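Local atomic coordinates of extracellular invertase (Aspergillus kawachii, PDB entry 5XH8), a protein that probably cleaves the beta-fructofuranosyl bond of sucrose and transfers fructosyl units to build fructooligosaccharides such as 1-kestose. Residues 192-197 against 204-209; 168-173 against 244-249; 452-457 against 571-576; 547-552 against 564-569. One frame throughout, in Å; residues are numbered along the deposited sequence.

Contact 1 of 4, residues 192-197 against 204-209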
# COMPACT_ATOMS: atom_id res chain seq x y z
N TYR A 192 -3.25 7.61 -20.23
CA TYR A 192 -4.21 7.88 -19.18
C TYR A 192 -4.70 6.56 -18.58
O TYR A 192 -4.64 5.53 -19.24
CB TYR A 192 -5.41 8.68 -19.72
CG TYR A 192 -4.95 9.99 -20.31
CD1 TYR A 192 -4.70 11.10 -19.50
CD2 TYR A 192 -4.69 10.10 -21.67
CE1 TYR A 192 -4.24 12.30 -20.04
CE2 TYR A 192 -4.23 11.29 -22.22
CZ TYR A 192 -4.01 12.38 -21.41
OH TYR A 192 -3.52 13.55 -21.95
N THR A 193 -5.19 6.64 -17.35
CA THR A 193 -5.89 5.55 -16.71
C THR A 193 -7.14 6.09 -16.07
O THR A 193 -7.08 7.10 -15.37
CB THR A 193 -5.01 4.88 -15.62
OG1 THR A 193 -3.85 4.30 -16.24
CG2 THR A 193 -5.78 3.79 -14.92
N VAL A 194 -8.26 5.43 -16.32
CA VAL A 194 -9.44 5.60 -15.46
C VAL A 194 -9.56 4.44 -14.49
O VAL A 194 -9.28 3.29 -14.84
CB VAL A 194 -10.80 5.82 -16.19
CG1 VAL A 194 -10.84 7.23 -16.79
CG2 VAL A 194 -11.09 4.75 -17.23
N ILE A 195 -9.98 4.77 -13.26
CA ILE A 195 -10.28 3.79 -12.24
C ILE A 195 -11.74 3.99 -11.90
O ILE A 195 -12.19 5.14 -11.79
CB ILE A 195 -9.35 3.95 -11.01
CG1 ILE A 195 -7.87 3.74 -11.44
CG2 ILE A 195 -9.77 2.97 -9.92
CD1 ILE A 195 -6.84 3.92 -10.33
N SER A 196 -12.50 2.90 -11.76
CA SER A 196 -13.96 2.99 -11.60
C SER A 196 -14.39 2.76 -10.18
O SER A 196 -13.88 1.88 -9.48
CB SER A 196 -14.68 2.00 -12.52
OG SER A 196 -14.36 2.24 -13.88
N GLY A 197 -15.37 3.55 -9.74
CA GLY A 197 -16.05 3.26 -8.47
C GLY A 197 -17.03 4.37 -8.14
O GLY A 197 -17.99 4.60 -8.88
N PRO A 204 -21.49 7.51 -7.92
CA PRO A 204 -20.52 6.88 -8.81
C PRO A 204 -19.58 7.84 -9.52
O PRO A 204 -19.93 9.02 -9.74
CB PRO A 204 -21.41 6.16 -9.84
CG PRO A 204 -22.70 6.92 -9.81
CD PRO A 204 -22.87 7.29 -8.38
N ALA A 205 -18.40 7.34 -9.90
CA ALA A 205 -17.40 8.15 -10.57
C ALA A 205 -16.33 7.35 -11.28
O ALA A 205 -16.07 6.19 -10.95
CB ALA A 205 -16.72 9.07 -9.56
N GLN A 206 -15.71 7.99 -12.27
CA GLN A 206 -14.45 7.59 -12.81
C GLN A 206 -13.39 8.56 -12.33
O GLN A 206 -13.51 9.80 -12.51
CB GLN A 206 -14.47 7.60 -14.33
CG GLN A 206 -15.41 6.58 -14.94
CD GLN A 206 -15.31 6.54 -16.45
OE1 GLN A 206 -14.58 7.31 -17.08
NE2 GLN A 206 -16.03 5.60 -17.05
N PHE A 207 -12.35 8.00 -11.72
CA PHE A 207 -11.20 8.74 -11.27
C PHE A 207 -10.16 8.68 -12.39
O PHE A 207 -9.79 7.58 -12.81
CB PHE A 207 -10.63 8.10 -10.00
CG PHE A 207 -11.64 7.96 -8.90
CD1 PHE A 207 -11.93 9.04 -8.06
CD2 PHE A 207 -12.32 6.78 -8.72
CE1 PHE A 207 -12.86 8.92 -7.05
CE2 PHE A 207 -13.25 6.65 -7.71
CZ PHE A 207 -13.52 7.73 -6.88
N LEU A 208 -9.68 9.85 -12.83
CA LEU A 208 -8.81 9.96 -14.01
C LEU A 208 -7.39 10.24 -13.58
O LEU A 208 -7.18 11.04 -12.66
CB LEU A 208 -9.32 11.07 -14.96
CG LEU A 208 -8.53 11.34 -16.25
CD1 LEU A 208 -8.58 10.14 -17.20
CD2 LEU A 208 -9.03 12.60 -16.96
N TYR A 209 -6.43 9.59 -14.25
CA TYR A 209 -5.01 9.77 -14.00
C TYR A 209 -4.22 9.86 -15.29
O TYR A 209 -4.65 9.34 -16.31
CB TYR A 209 -4.43 8.56 -13.19
CG TYR A 209 -5.00 8.38 -11.82
CD1 TYR A 209 -6.25 7.80 -11.64
CD2 TYR A 209 -4.29 8.77 -10.69
CE1 TYR A 209 -6.78 7.64 -10.38
CE2 TYR A 209 -4.81 8.60 -9.43
CZ TYR A 209 -6.06 8.02 -9.29
OH TYR A 209 -6.60 7.86 -8.05
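Tyr209 O is gripped from strand 192-197 by the backbone N-H of Thr193, with Thr193 N 2.9 Å from it, and by the CA-H of Tyr192, whose CA lies 3.2 Å away; the edge of the Tyr192 ring also points at this oxygen. Thr193 replies through its own carbonyl, which takes the N-H of Tyr209 (Thr193 O to Tyr209 N, 2.8 Å). The same two-way pairing joins Ile195 to Phe207 and Gly197 to Ala205, as in a regular antiparallel hairpin. Between these hydrogen-bonded pairs sit the non-hydrogen-bonded ones, Val194 with Leu208 and Ser196 with Gln206. Their side chains share one face, where Val194 CG1 meets Leu208 CD1 at 3.7 Å and also lies beside Gln206 OE1. That amide oxygen is bonded to Trp225, and Gln206 NE2 to Thr268, while Ser196 OG takes the N-H of Gly250. On the other face, Ile195 CD1 packs 3.7 Å from Tyr209 CE1. The Phe207 ring turns an edge to Ile195 O, with CD2 3.5 Å from it, because CG stands anti to the carbonyl carbon (chi1 -55°) and carries the ring along the strand toward Gly197. Glycine suits that place, since its backbone angles (phi 175°, psi -116°) are hard for other residues. The hairpin thus has two unlike faces: aromatic rings pack with Ile195 on one, while on the other aliphatic Val194 and Leu208 adjoin Ser196 and Gln206, whose buried polar ends are satisfied by Gly250, Trp225 and Thr268.

Contact 2 of 4, residues 168-173 against 244-249; sequences AFRDPY and AFNFET
Ala168 begins the contact by laying its methyl against the amide of Asn246, with CB 3.3 Å from OD1. A small residue fits here, since the amide is held close by other groups: OD1 bonds to Thr167 and ND2 to Glu273. Arg170 comes next and reaches across with its long chain. CG stands between the backbone N and the carbonyl carbon (chi1 54°), and from there the chain runs extended to NE, bringing the guanidinium to Glu248. NH2 makes the salt bridge, 2.8 Å from Glu248 OE2 and nearly straight, while NE adds a weak bond to the same oxygen. Glu248 OE2 lies in the guanidinium plane, and the planes of the two groups are 84° apart; Arg170 NH2 meets OE2 from 46° above the carboxylate plane. Glu248 OE1 bonds to Tyr319, and Arg170 NH1 to Glu134. Asp171 accepts the backbone N-H of Thr249, with Thr249 N 3.0 Å from OD2, on its anti side and somewhat out of the carboxylate plane. A water ties the three charged residues together: it donates to Asp171 OD2 at 2.6 Å and to Glu248 OE2 at 2.7 Å, and accepts from Arg170 NE. Asp171 OD1 hydrogen-bonds to a glycerol, probably from the crystallisation liquor. Arg170-Asp171-Pro172 is the RDP motif of family 32, consistent with a place in the sugar-binding pocket. Strand 166-176 is an outermost strand of its four-stranded sheet, paired to strand 191-199, and Pro172 packs on strand 112-118 of another sheet; strand 247-248 belongs to a third, through its pairing with strand 265-274.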
# COMPACT_ATOMS: atom_id res chain seq x y z
N ALA A 168 -15.70 1.88 -4.11
CA ALA A 168 -14.93 0.96 -4.92
C ALA A 168 -13.83 1.77 -5.57
O ALA A 168 -13.98 2.99 -5.79
CB ALA A 168 -15.78 0.34 -6.01
N PHE A 169 -12.74 1.08 -5.91
CA PHE A 169 -11.57 1.70 -6.53
C PHE A 169 -10.77 0.67 -7.33
O PHE A 169 -9.73 0.18 -6.88
CB PHE A 169 -10.73 2.36 -5.44
CG PHE A 169 -9.65 3.24 -5.97
CD1 PHE A 169 -9.95 4.45 -6.56
CD2 PHE A 169 -8.33 2.89 -5.82
CE1 PHE A 169 -8.95 5.27 -7.05
CE2 PHE A 169 -7.32 3.71 -6.29
CZ PHE A 169 -7.63 4.91 -6.90
N ARG A 170 -11.25 0.34 -8.53
CA ARG A 170 -10.71 -0.81 -9.26
C ARG A 170 -10.91 -0.72 -10.76
O ARG A 170 -11.51 0.24 -11.25
CB ARG A 170 -11.34 -2.10 -8.71
CG ARG A 170 -12.85 -2.12 -8.71
CD ARG A 170 -13.38 -3.54 -8.40
NE ARG A 170 -14.84 -3.56 -8.32
CZ ARG A 170 -15.58 -3.27 -7.24
NH1 ARG A 170 -15.02 -3.01 -6.05
NH2 ARG A 170 -16.92 -3.28 -7.34
N ASP A 171 -10.39 -1.74 -11.45
CA ASP A 171 -10.58 -1.95 -12.88
C ASP A 171 -9.88 -0.86 -13.71
O ASP A 171 -10.49 -0.25 -14.59
CB ASP A 171 -12.06 -2.02 -13.27
CG ASP A 171 -12.88 -2.97 -12.42
OD1 ASP A 171 -12.32 -3.93 -11.86
OD2 ASP A 171 -14.11 -2.71 -12.32
N PRO A 172 -8.59 -0.63 -13.46
CA PRO A 172 -7.90 0.42 -14.20
C PRO A 172 -7.93 0.15 -15.70
O PRO A 172 -7.67 -1.01 -16.13
CB PRO A 172 -6.48 0.38 -13.64
CG PRO A 172 -6.32 -1.03 -13.13
CD PRO A 172 -7.66 -1.35 -12.56
N TYR A 173 -8.27 1.19 -16.46
CA TYR A 173 -8.36 1.13 -17.92
C TYR A 173 -7.39 2.15 -18.54
O TYR A 173 -7.63 3.37 -18.48
CB TYR A 173 -9.79 1.38 -18.38
CG TYR A 173 -10.00 0.99 -19.83
CD1 TYR A 173 -10.37 -0.32 -20.18
CD2 TYR A 173 -9.79 1.91 -20.85
CE1 TYR A 173 -10.54 -0.69 -21.51
CE2 TYR A 173 -9.93 1.55 -22.19
CZ TYR A 173 -10.31 0.24 -22.52
OH TYR A 173 -10.46 -0.12 -23.86
N ALA A 244 -26.85 4.78 -10.80
CA ALA A 244 -26.91 3.80 -9.74
C ALA A 244 -25.86 4.07 -8.65
O ALA A 244 -25.48 5.24 -8.43
CB ALA A 244 -26.84 2.39 -10.33
N PHE A 245 -25.39 3.03 -7.95
CA PHE A 245 -24.60 3.27 -6.73
C PHE A 245 -23.10 3.18 -6.86
O PHE A 245 -22.37 3.56 -5.94
CB PHE A 245 -25.08 2.34 -5.65
CG PHE A 245 -26.50 2.61 -5.21
CD1 PHE A 245 -27.57 2.04 -5.88
CD2 PHE A 245 -26.76 3.43 -4.11
CE1 PHE A 245 -28.88 2.27 -5.47
CE2 PHE A 245 -28.07 3.68 -3.69
CZ PHE A 245 -29.13 3.09 -4.37
N ASN A 246 -22.61 2.68 -7.99
CA ASN A 246 -21.17 2.48 -8.20
C ASN A 246 -20.93 2.18 -9.67
O ASN A 246 -21.73 1.50 -10.28
CB ASN A 246 -20.69 1.30 -7.33
CG ASN A 246 -19.19 1.15 -7.34
OD1 ASN A 246 -18.46 2.04 -6.89
ND2 ASN A 246 -18.72 0.03 -7.85
N PHE A 247 -19.86 2.73 -10.24
CA PHE A 247 -19.43 2.38 -11.59
C PHE A 247 -18.33 1.29 -11.55
O PHE A 247 -17.47 1.31 -10.68
CB PHE A 247 -18.82 3.58 -12.34
CG PHE A 247 -19.80 4.67 -12.74
CD1 PHE A 247 -21.18 4.47 -12.80
CD2 PHE A 247 -19.30 5.91 -13.10
CE1 PHE A 247 -22.03 5.51 -13.17
CE2 PHE A 247 -20.15 6.95 -13.49
CZ PHE A 247 -21.51 6.74 -13.53
N GLU A 248 -18.39 0.39 -12.54
CA GLU A 248 -17.44 -0.72 -12.71
C GLU A 248 -16.97 -0.75 -14.17
O GLU A 248 -17.66 -0.24 -15.07
CB GLU A 248 -18.11 -2.04 -12.35
CG GLU A 248 -18.61 -2.12 -10.89
CD GLU A 248 -18.83 -3.54 -10.44
OE1 GLU A 248 -19.91 -4.10 -10.76
OE2 GLU A 248 -17.89 -4.12 -9.81
N THR A 249 -15.79 -1.33 -14.39
CA THR A 249 -15.23 -1.64 -15.72
C THR A 249 -15.34 -0.51 -16.75
O THR A 249 -15.66 -0.74 -17.93
CB THR A 249 -15.81 -2.95 -16.29
OG1 THR A 249 -17.20 -2.78 -16.59
CG2 THR A 249 -15.64 -4.08 -15.29
O HOH W 1 -15.49 -4.51 -11.06

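Contact 3 of 4, residues 452-457 against 571-576; sequences SEKFFV and NSTNIS
Between the two sheets of the C-terminal beta-sandwich, Phe456 of one sheet meets Ile575 of the other. Their side chains approach from opposite directions, and the methyl Ile575 CD1 comes 3.9 Å from Phe456 CE1. It makes an off-centre CH-pi contact, 4.3 Å from the ring centroid and 28° from the ring normal. CB of Phe456 already points toward the strand of Ile575, and the first torsion (chi1 61°), with CG between the backbone N and the carbonyl carbon, sets the ring so that CE1 and CZ meet CD1. Ile575 reaches back with an extended chain (chi2 175°) that carries its end methyl forward. Both residues are large and apolar, as an interior between sheets requires. Toward the end of the sandwich the contact passes to loops, where aliphatic parts of polar residues pack together. Thr573 CG2 packs 3.9 Å from Lys454 CG, the two side chains crossing at about a right angle, and also touches the backbone of Glu453. Lys454 runs on fully extended past Ser572, with CE 3.5 Å from Ser572 O. A lysine suits this place because its methylenes can lie on the chain while NZ finds oxygens further on, bonding to Ser567 OG, Tyr569 O and a glycerol probably from the crystallisation liquor. Ser572 centres an inverse gamma turn, and Thr573 and Asn574 make a classic beta bulge opposite Ser481. Apolar side chains meeting between two facing antiparallel sheets are what defines a beta-sandwich, the C-terminal domain of family 32 enzymes.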
# COMPACT_ATOMS: atom_id res chain seq x y z
N SER A 452 -31.93 -27.96 -38.27
CA SER A 452 -31.96 -29.21 -37.56
C SER A 452 -31.02 -29.22 -36.36
O SER A 452 -30.90 -30.25 -35.71
CB SER A 452 -31.57 -30.34 -38.51
OG SER A 452 -30.26 -30.11 -38.98
N GLU A 453 -30.32 -28.11 -36.08
CA GLU A 453 -29.56 -28.02 -34.83
C GLU A 453 -29.65 -26.63 -34.22
O GLU A 453 -30.10 -25.68 -34.86
CB GLU A 453 -28.10 -28.47 -35.01
CG GLU A 453 -27.27 -27.60 -35.94
CD GLU A 453 -25.80 -27.99 -35.98
OE1 GLU A 453 -25.33 -28.83 -35.17
OE2 GLU A 453 -25.10 -27.42 -36.82
N LYS A 454 -29.20 -26.52 -32.96
CA LYS A 454 -29.37 -25.31 -32.19
C LYS A 454 -28.16 -24.32 -32.35
O LYS A 454 -27.71 -23.70 -31.38
CB LYS A 454 -29.59 -25.69 -30.72
CG LYS A 454 -30.77 -26.62 -30.49
CD LYS A 454 -30.97 -26.92 -29.01
CE LYS A 454 -32.09 -27.95 -28.82
NZ LYS A 454 -32.28 -28.31 -27.39
N PHE A 455 -27.68 -24.19 -33.58
CA PHE A 455 -26.52 -23.38 -33.92
C PHE A 455 -26.89 -22.71 -35.25
O PHE A 455 -26.83 -23.35 -36.29
CB PHE A 455 -25.26 -24.24 -34.06
CG PHE A 455 -24.90 -25.01 -32.82
CD1 PHE A 455 -25.40 -26.30 -32.59
CD2 PHE A 455 -24.02 -24.47 -31.88
CE1 PHE A 455 -25.06 -27.02 -31.45
CE2 PHE A 455 -23.66 -25.19 -30.75
CZ PHE A 455 -24.19 -26.47 -30.52
N PHE A 456 -27.38 -21.48 -35.19
CA PHE A 456 -27.81 -20.80 -36.40
C PHE A 456 -27.84 -19.30 -36.25
O PHE A 456 -27.92 -18.79 -35.14
CB PHE A 456 -29.23 -21.27 -36.85
CG PHE A 456 -30.32 -21.00 -35.85
CD1 PHE A 456 -31.05 -19.83 -35.88
CD2 PHE A 456 -30.64 -21.95 -34.88
CE1 PHE A 456 -32.05 -19.58 -34.95
CE2 PHE A 456 -31.63 -21.72 -33.94
CZ PHE A 456 -32.35 -20.53 -33.98
N VAL A 457 -27.83 -18.62 -37.40
CA VAL A 457 -28.15 -17.19 -37.49
C VAL A 457 -29.45 -17.05 -38.26
O VAL A 457 -29.61 -17.70 -39.29
CB VAL A 457 -27.09 -16.38 -38.27
CG1 VAL A 457 -27.46 -14.90 -38.28
CG2 VAL A 457 -25.69 -16.61 -37.69
N ASN A 571 -35.20 -32.13 -30.32
CA ASN A 571 -36.17 -31.62 -31.31
C ASN A 571 -36.55 -30.19 -31.17
O ASN A 571 -37.36 -29.73 -31.95
CB ASN A 571 -37.53 -32.33 -31.15
CG ASN A 571 -37.48 -33.77 -31.49
OD1 ASN A 571 -36.43 -34.31 -31.85
ND2 ASN A 571 -38.63 -34.43 -31.36
N SER A 572 -36.08 -29.50 -30.15
CA SER A 572 -36.48 -28.10 -29.96
C SER A 572 -35.64 -27.18 -30.87
O SER A 572 -34.83 -26.36 -30.40
CB SER A 572 -36.41 -27.73 -28.49
OG SER A 572 -37.44 -28.41 -27.77
N THR A 573 -35.86 -27.32 -32.18
CA THR A 573 -35.13 -26.59 -33.21
C THR A 573 -36.02 -25.87 -34.24
O THR A 573 -35.49 -25.28 -35.18
CB THR A 573 -34.19 -27.55 -33.96
OG1 THR A 573 -34.98 -28.56 -34.59
CG2 THR A 573 -33.20 -28.21 -33.02
N ASN A 574 -37.35 -25.91 -34.07
CA ASN A 574 -38.26 -25.36 -35.08
C ASN A 574 -38.41 -23.86 -34.90
O ASN A 574 -38.33 -23.33 -33.78
CB ASN A 574 -39.64 -26.03 -35.04
CG ASN A 574 -39.57 -27.51 -35.41
OD1 ASN A 574 -39.79 -28.38 -34.57
ND2 ASN A 574 -39.21 -27.79 -36.64
N ILE A 575 -38.66 -23.20 -36.03
CA ILE A 575 -38.83 -21.76 -36.08
C ILE A 575 -40.16 -21.42 -36.74
O ILE A 575 -40.52 -22.03 -37.73
CB ILE A 575 -37.68 -21.11 -36.88
CG1 ILE A 575 -36.34 -21.33 -36.14
CG2 ILE A 575 -37.95 -19.62 -37.09
CD1 ILE A 575 -35.14 -20.83 -36.92
N SER A 576 -40.86 -20.43 -36.20
CA SER A 576 -42.13 -19.97 -36.76
C SER A 576 -42.20 -18.46 -36.74
O SER A 576 -41.64 -17.82 -35.84
CB SER A 576 -43.28 -20.52 -35.94
OG SER A 576 -43.25 -21.92 -35.98

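Contact 4 of 4, residues 547-552 against 564-569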
# COMPACT_ATOMS: atom_id res chain seq x y z
N ASP A 547 -26.31 -19.85 -30.35
CA ASP A 547 -25.15 -20.72 -30.23
C ASP A 547 -25.38 -21.65 -29.04
O ASP A 547 -24.89 -21.43 -27.91
CB ASP A 547 -23.87 -19.87 -30.11
CG ASP A 547 -22.63 -20.67 -30.21
OD1 ASP A 547 -22.68 -21.92 -30.35
OD2 ASP A 547 -21.55 -20.05 -30.13
N ASN A 548 -26.16 -22.70 -29.32
CA ASN A 548 -26.64 -23.67 -28.34
C ASN A 548 -27.57 -23.02 -27.31
O ASN A 548 -28.78 -22.97 -27.55
CB ASN A 548 -25.49 -24.49 -27.75
CG ASN A 548 -25.91 -25.93 -27.42
OD1 ASN A 548 -27.07 -26.29 -27.55
ND2 ASN A 548 -24.95 -26.74 -27.01
N SER A 549 -27.05 -22.55 -26.18
CA SER A 549 -27.85 -21.82 -25.19
C SER A 549 -27.60 -20.32 -25.18
O SER A 549 -28.27 -19.60 -24.45
CB SER A 549 -27.59 -22.36 -23.77
OG SER A 549 -26.25 -22.13 -23.35
N VAL A 550 -26.64 -19.82 -25.95
CA VAL A 550 -26.37 -18.39 -25.97
C VAL A 550 -27.19 -17.74 -27.07
O VAL A 550 -26.97 -18.02 -28.23
CB VAL A 550 -24.87 -18.10 -26.21
CG1 VAL A 550 -24.62 -16.60 -26.17
CG2 VAL A 550 -24.03 -18.82 -25.17
N LEU A 551 -28.12 -16.86 -26.70
CA LEU A 551 -28.88 -16.07 -27.65
C LEU A 551 -28.39 -14.62 -27.64
O LEU A 551 -28.38 -13.98 -26.60
CB LEU A 551 -30.39 -16.09 -27.32
CG LEU A 551 -31.28 -15.12 -28.13
CD1 LEU A 551 -31.25 -15.39 -29.63
CD2 LEU A 551 -32.70 -15.18 -27.60
N GLU A 552 -28.03 -14.12 -28.81
CA GLU A 552 -27.76 -12.70 -29.02
C GLU A 552 -28.73 -12.15 -30.07
O GLU A 552 -28.82 -12.66 -31.19
CB GLU A 552 -26.31 -12.48 -29.43
CG GLU A 552 -25.32 -12.95 -28.35
CD GLU A 552 -23.87 -12.55 -28.62
OE1 GLU A 552 -23.63 -11.44 -29.14
OE2 GLU A 552 -22.95 -13.33 -28.27
N TRP A 564 -29.63 -16.41 -21.88
CA TRP A 564 -29.51 -17.86 -21.88
C TRP A 564 -30.82 -18.52 -22.33
O TRP A 564 -31.89 -18.22 -21.78
CB TRP A 564 -29.13 -18.37 -20.49
CG TRP A 564 -27.79 -17.91 -20.03
CD1 TRP A 564 -27.54 -16.93 -19.12
CD2 TRP A 564 -26.52 -18.38 -20.48
NE1 TRP A 564 -26.17 -16.76 -18.99
CE2 TRP A 564 -25.53 -17.65 -19.80
CE3 TRP A 564 -26.13 -19.39 -21.37
CZ2 TRP A 564 -24.16 -17.86 -20.02
CZ3 TRP A 564 -24.75 -19.60 -21.60
CH2 TRP A 564 -23.78 -18.83 -20.91
N VAL A 565 -30.73 -19.40 -23.33
CA VAL A 565 -31.89 -20.16 -23.80
C VAL A 565 -31.60 -21.65 -23.66
O VAL A 565 -31.13 -22.30 -24.57
CB VAL A 565 -32.34 -19.74 -25.23
CG1 VAL A 565 -33.05 -18.41 -25.16
CG2 VAL A 565 -31.19 -19.68 -26.23
N ARG A 566 -31.87 -22.17 -22.47
CA ARG A 566 -31.39 -23.49 -22.11
C ARG A 566 -32.44 -24.58 -22.42
O ARG A 566 -32.93 -25.26 -21.52
CB ARG A 566 -30.90 -23.46 -20.65
CG ARG A 566 -29.58 -22.68 -20.52
CD ARG A 566 -28.76 -22.87 -19.23
NE ARG A 566 -29.08 -21.81 -18.34
CZ ARG A 566 -28.30 -20.86 -17.82
NH1 ARG A 566 -26.97 -20.79 -17.91
NH2 ARG A 566 -28.95 -19.98 -17.08
N SER A 567 -32.75 -24.76 -23.71
CA SER A 567 -33.68 -25.81 -24.15
C SER A 567 -33.02 -27.18 -23.97
O SER A 567 -31.80 -27.35 -24.17
CB SER A 567 -34.14 -25.59 -25.60
OG SER A 567 -33.15 -25.95 -26.53
N TRP A 568 -33.84 -28.15 -23.57
CA TRP A 568 -33.42 -29.52 -23.32
C TRP A 568 -33.51 -30.48 -24.53
O TRP A 568 -32.54 -31.18 -24.82
CB TRP A 568 -34.24 -30.11 -22.16
CG TRP A 568 -33.90 -31.53 -21.90
CD1 TRP A 568 -34.59 -32.63 -22.31
CD2 TRP A 568 -32.76 -32.02 -21.18
NE1 TRP A 568 -33.94 -33.77 -21.90
CE2 TRP A 568 -32.82 -33.43 -21.21
CE3 TRP A 568 -31.68 -31.40 -20.52
CZ2 TRP A 568 -31.86 -34.23 -20.59
CZ3 TRP A 568 -30.72 -32.21 -19.91
CH2 TRP A 568 -30.82 -33.60 -19.95
N TYR A 569 -34.69 -30.54 -25.16
CA TYR A 569 -35.03 -31.62 -26.10
C TYR A 569 -34.31 -31.45 -27.43
O TYR A 569 -34.22 -30.35 -27.96
CB TYR A 569 -36.57 -31.71 -26.33
CG TYR A 569 -37.35 -32.30 -25.17
CD1 TYR A 569 -37.37 -33.68 -24.95
CD2 TYR A 569 -38.06 -31.49 -24.28
CE1 TYR A 569 -38.07 -34.24 -23.88
CE2 TYR A 569 -38.77 -32.04 -23.21
CZ TYR A 569 -38.77 -33.42 -23.02
OH TYR A 569 -39.44 -33.98 -21.96
O HOH W 2 -30.71 -24.80 -26.33
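Ser549 and Val565 are joined by a short, nearly straight backbone bond, with Val565 N 2.7 Å from Ser549 O. The same oxygen touches the CA-H of Trp564 and, at 3.4 Å, the CG2 methyl of Val565. Chi1 of -74° sets Val565 CG1 anti to the carbonyl carbon and leaves CG2 between the backbone N and that carbon, where it also packs 3.8 Å from Leu551 CB. Beta-branched valine suits this close fit against the neighbouring strand. Ser549 OG, likewise set between N and the carbonyl carbon, hydrogen-bonds to Trp26 O and meets the Trp564 ring at its edge, in plane, 3.4 Å from CE3. With CG anti to the carbonyl carbon, the indole of Trp564 lies side by side with Val550, whose CG2 comes 3.7 Å from CZ3. Arg566 bends at chi3 (-96°), which swings its guanidinium back over the tryptophan, so that NH1 lies 3.5 Å above one face, offset toward the rim. This flat, charged group can spread over the indole while CG rests on Ser549 CB. A water links the segments where direct pairing ends: it donates to Asn548 O and Val565 O and is hydrogen-bonded to Ser567 OG. Asn548 takes a positive phi (64°), which asparagine tolerates well, at the second position of the type II' turn from Asp547 to Val550. The pair of backbone bonds between Asp547 and Val550 makes this a two-residue beta hairpin, and Trp564 ends the next strand of the same antiparallel meander.

From the N terminus, strand 168-173 opens the loop that contact 2 closes at 244-249, about seventy residues later. Contact 1, a local hairpin, lies wholly within that loop and touches contact 2, since strands 166-176 and 191-199 are neighbours in one sheet. Both belong to the N-terminal propeller. In series with them, segment 452-457 begins a loop of over a hundred residues that ends with contact 3 at 571-576, and contact 4 sits within it. Backbone pairing of Lys454 O with Asn548 N links these two contacts. No loops cross. The two pairs lie on opposite sides of the chain's centre, contacts 1 and 3 about 44 Å apart between centres, one pair lying in the propeller, the other in the C-terminal sandwich.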